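Smoothened (Xenopus laevis, PDB 5KZZ) is a Frizzled-family receptor of Hedgehog signalling, probably G protein-coupled, that cholesterol activates directly and whose extracellular cysteine-rich domain is the part crystallised here. Local coordinates at residues K51-W55 against L72-M77. Residues are numbered along the deposited sequence; the frame is centred on the assembly and turned at random.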
loop_
_atom_site.group_PDB
_atom_site.type_symbol
_atom_site.label_atom_id
_atom_site.label_comp_id
_atom_site.label_asym_id
_atom_site.label_seq_id
_atom_site.Cartn_x
_atom_site.Cartn_y
_atom_site.Cartn_z
ATOM N N LYS A 51 -12.008 1.398 2.447
ATOM C CA LYS A 51 -11.431 0.205 1.827
ATOM C C LYS A 51 -10.524 -0.527 2.806
ATOM O O LYS A 51 -10.523 -1.748 2.855
ATOM C CB LYS A 51 -10.645 0.568 0.560
ATOM C CG LYS A 51 -11.459 1.243 -0.544
ATOM C CD LYS A 51 -12.552 0.338 -1.084
ATOM C CE LYS A 51 -13.196 0.929 -2.336
ATOM N NZ LYS A 51 -14.370 0.126 -2.777
ATOM N N LEU A 52 -9.750 0.216 3.590
ATOM C CA LEU A 52 -8.889 -0.431 4.568
ATOM C C LEU A 52 -9.709 -1.156 5.644
ATOM O O LEU A 52 -9.306 -2.228 6.102
ATOM C CB LEU A 52 -7.935 0.589 5.181
ATOM C CG LEU A 52 -6.815 1.037 4.225
ATOM C CD1 LEU A 52 -6.037 2.213 4.847
ATOM C CD2 LEU A 52 -5.879 -0.125 3.887
ATOM N N SER A 53 -10.864 -0.596 6.019
ATOM C CA SER A 53 -11.745 -1.264 6.968
ATOM C C SER A 53 -12.211 -2.598 6.384
ATOM O O SER A 53 -12.274 -3.611 7.086
ATOM C CB SER A 53 -12.946 -0.381 7.313
ATOM O OG SER A 53 -13.840 -1.069 8.161
ATOM N N LEU A 54 -12.531 -2.613 5.094
ATOM C CA LEU A 54 -12.926 -3.861 4.436
ATOM C C LEU A 54 -11.765 -4.871 4.401
ATOM O O LEU A 54 -11.946 -6.059 4.687
ATOM C CB LEU A 54 -13.438 -3.584 3.017
ATOM C CG LEU A 54 -14.776 -2.850 2.935
ATOM C CD1 LEU A 54 -15.096 -2.498 1.489
ATOM C CD2 LEU A 54 -15.877 -3.684 3.549
ATOM N N TRP A 55 -10.572 -4.408 4.065
ATOM C CA TRP A 55 -9.401 -5.276 4.055
ATOM C C TRP A 55 -9.141 -5.916 5.403
ATOM O O TRP A 55 -8.587 -7.003 5.474
ATOM C CB TRP A 55 -8.174 -4.480 3.646
ATOM C CG TRP A 55 -7.934 -4.407 2.156
ATOM C CD1 TRP A 55 -8.106 -3.320 1.344
ATOM C CD2 TRP A 55 -7.452 -5.461 1.319
ATOM N NE1 TRP A 55 -7.759 -3.638 0.049
ATOM C CE2 TRP A 55 -7.368 -4.954 0.005
ATOM C CE3 TRP A 55 -7.072 -6.789 1.554
ATOM C CZ2 TRP A 55 -6.908 -5.726 -1.065
ATOM C CZ3 TRP A 55 -6.631 -7.564 0.478
ATOM C CH2 TRP A 55 -6.559 -7.030 -0.807
ATOM N N LEU A 72 -0.472 -2.998 2.067
ATOM C CA LEU A 72 -1.694 -2.216 1.975
ATOM C C LEU A 72 -1.436 -0.769 2.340
ATOM O O LEU A 72 -1.956 0.134 1.688
ATOM C CB LEU A 72 -2.780 -2.811 2.867
ATOM C CG LEU A 72 -3.323 -4.183 2.457
ATOM C CD1 LEU A 72 -4.314 -4.701 3.486
ATOM C CD2 LEU A 72 -3.956 -4.131 1.064
ATOM N N CYS A 73 -0.637 -0.531 3.375
ATOM C CA CYS A 73 -0.355 0.841 3.739
ATOM C C CYS A 73 0.461 1.585 2.672
ATOM O O CYS A 73 0.233 2.767 2.428
ATOM C CB CYS A 73 0.328 0.860 5.094
ATOM S SG CYS A 73 -0.824 0.347 6.435
ATOM N N ALA A 74 1.387 0.880 2.023
ATOM C CA ALA A 74 2.190 1.469 0.959
ATOM C C ALA A 74 1.367 1.802 -0.287
ATOM O O ALA A 74 1.756 2.658 -1.066
ATOM C CB ALA A 74 3.352 0.537 0.606
ATOM N N VAL A 75 0.252 1.105 -0.497
ATOM C CA VAL A 75 -0.637 1.367 -1.618
ATOM C C VAL A 75 -1.680 2.433 -1.278
ATOM O O VAL A 75 -1.913 3.358 -2.060
ATOM C CB VAL A 75 -1.342 0.052 -2.039
ATOM C CG1 VAL A 75 -2.522 0.295 -2.993
ATOM C CG2 VAL A 75 -0.330 -0.912 -2.651
ATOM N N TYR A 76 -2.307 2.292 -0.111
ATOM C CA TYR A 76 -3.464 3.100 0.241
ATOM C C TYR A 76 -3.107 4.388 0.960
ATOM O O TYR A 76 -3.795 5.387 0.765
ATOM C CB TYR A 76 -4.428 2.297 1.114
ATOM C CG TYR A 76 -5.264 1.314 0.330
ATOM C CD1 TYR A 76 -6.448 1.725 -0.297
ATOM C CD2 TYR A 76 -4.878 -0.012 0.186
ATOM C CE1 TYR A 76 -7.215 0.838 -1.015
ATOM C CE2 TYR A 76 -5.657 -0.908 -0.549
ATOM C CZ TYR A 76 -6.835 -0.481 -1.140
ATOM O OH TYR A 76 -7.605 -1.376 -1.853
ATOM N N MET A 77 -2.067 4.363 1.796
ATOM C CA MET A 77 -1.669 5.539 2.569
ATOM C C MET A 77 -0.181 5.807 2.393
ATOM O O MET A 77 0.548 5.922 3.376
ATOM C CB MET A 77 -1.998 5.360 4.060
ATOM C CG MET A 77 -3.510 5.255 4.300
ATOM S SD MET A 77 -4.013 4.949 6.017
ATOM C CE MET A 77 -3.822 6.574 6.752
#
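Leu52 pushes its two methyl groups between Tyr76 and Met77, and the branches divide the work. CD2 comes obliquely onto the tyrosine, 3.8 Å from Tyr76 CD2, and also reaches the flank of Leu72, whereas CD1 meets the thioether of Met77, with Leu52 CD1 and Met77 SD 3.6 Å apart. One turn back from Tyr76, Leu72 is laid across the indole of Trp55. Its CD2 methyl sits over the five-membered ring in a CH-pi contact, 3.8 Å from the ring centroid and 16° off the normal, while CD1 of the same leucine touches Trp55 CB and CG. With CG beside its backbone N (chi1 -67°), Leu72 is directed at the indole, and both methyls lie on the same side of the ring plane.

These side chains join the last turns of helices 45-55 and 62-76 within the Frizzled-type cysteine-rich domain; the axes of segments 51-55 and 72-76 are nearly antiparallel (161°) and approach to 11.7 Å. The Cys73–Cys24 disulfide ties the second helix to strand 23-24, and Cys24 also touches both Leu52 and Met77.

Farther out, Lys51 packs the root of its side chain on the tyrosine, CB lying 3.8 Å from Tyr76 CE1. At the polar edge the two aromatic residues share one hydrogen bond: Trp55 NE1 donates to Tyr76 OH over 3.0 Å, nearly straight and close to the indole plane. The side chains cross at about a right angle, their rings oblique, neither stacked nor edge-to-face. Because Tyr76 OH is also hydrogen-bonded to Asp41 OD2, the hydroxyl links the tryptophan to that carboxylate.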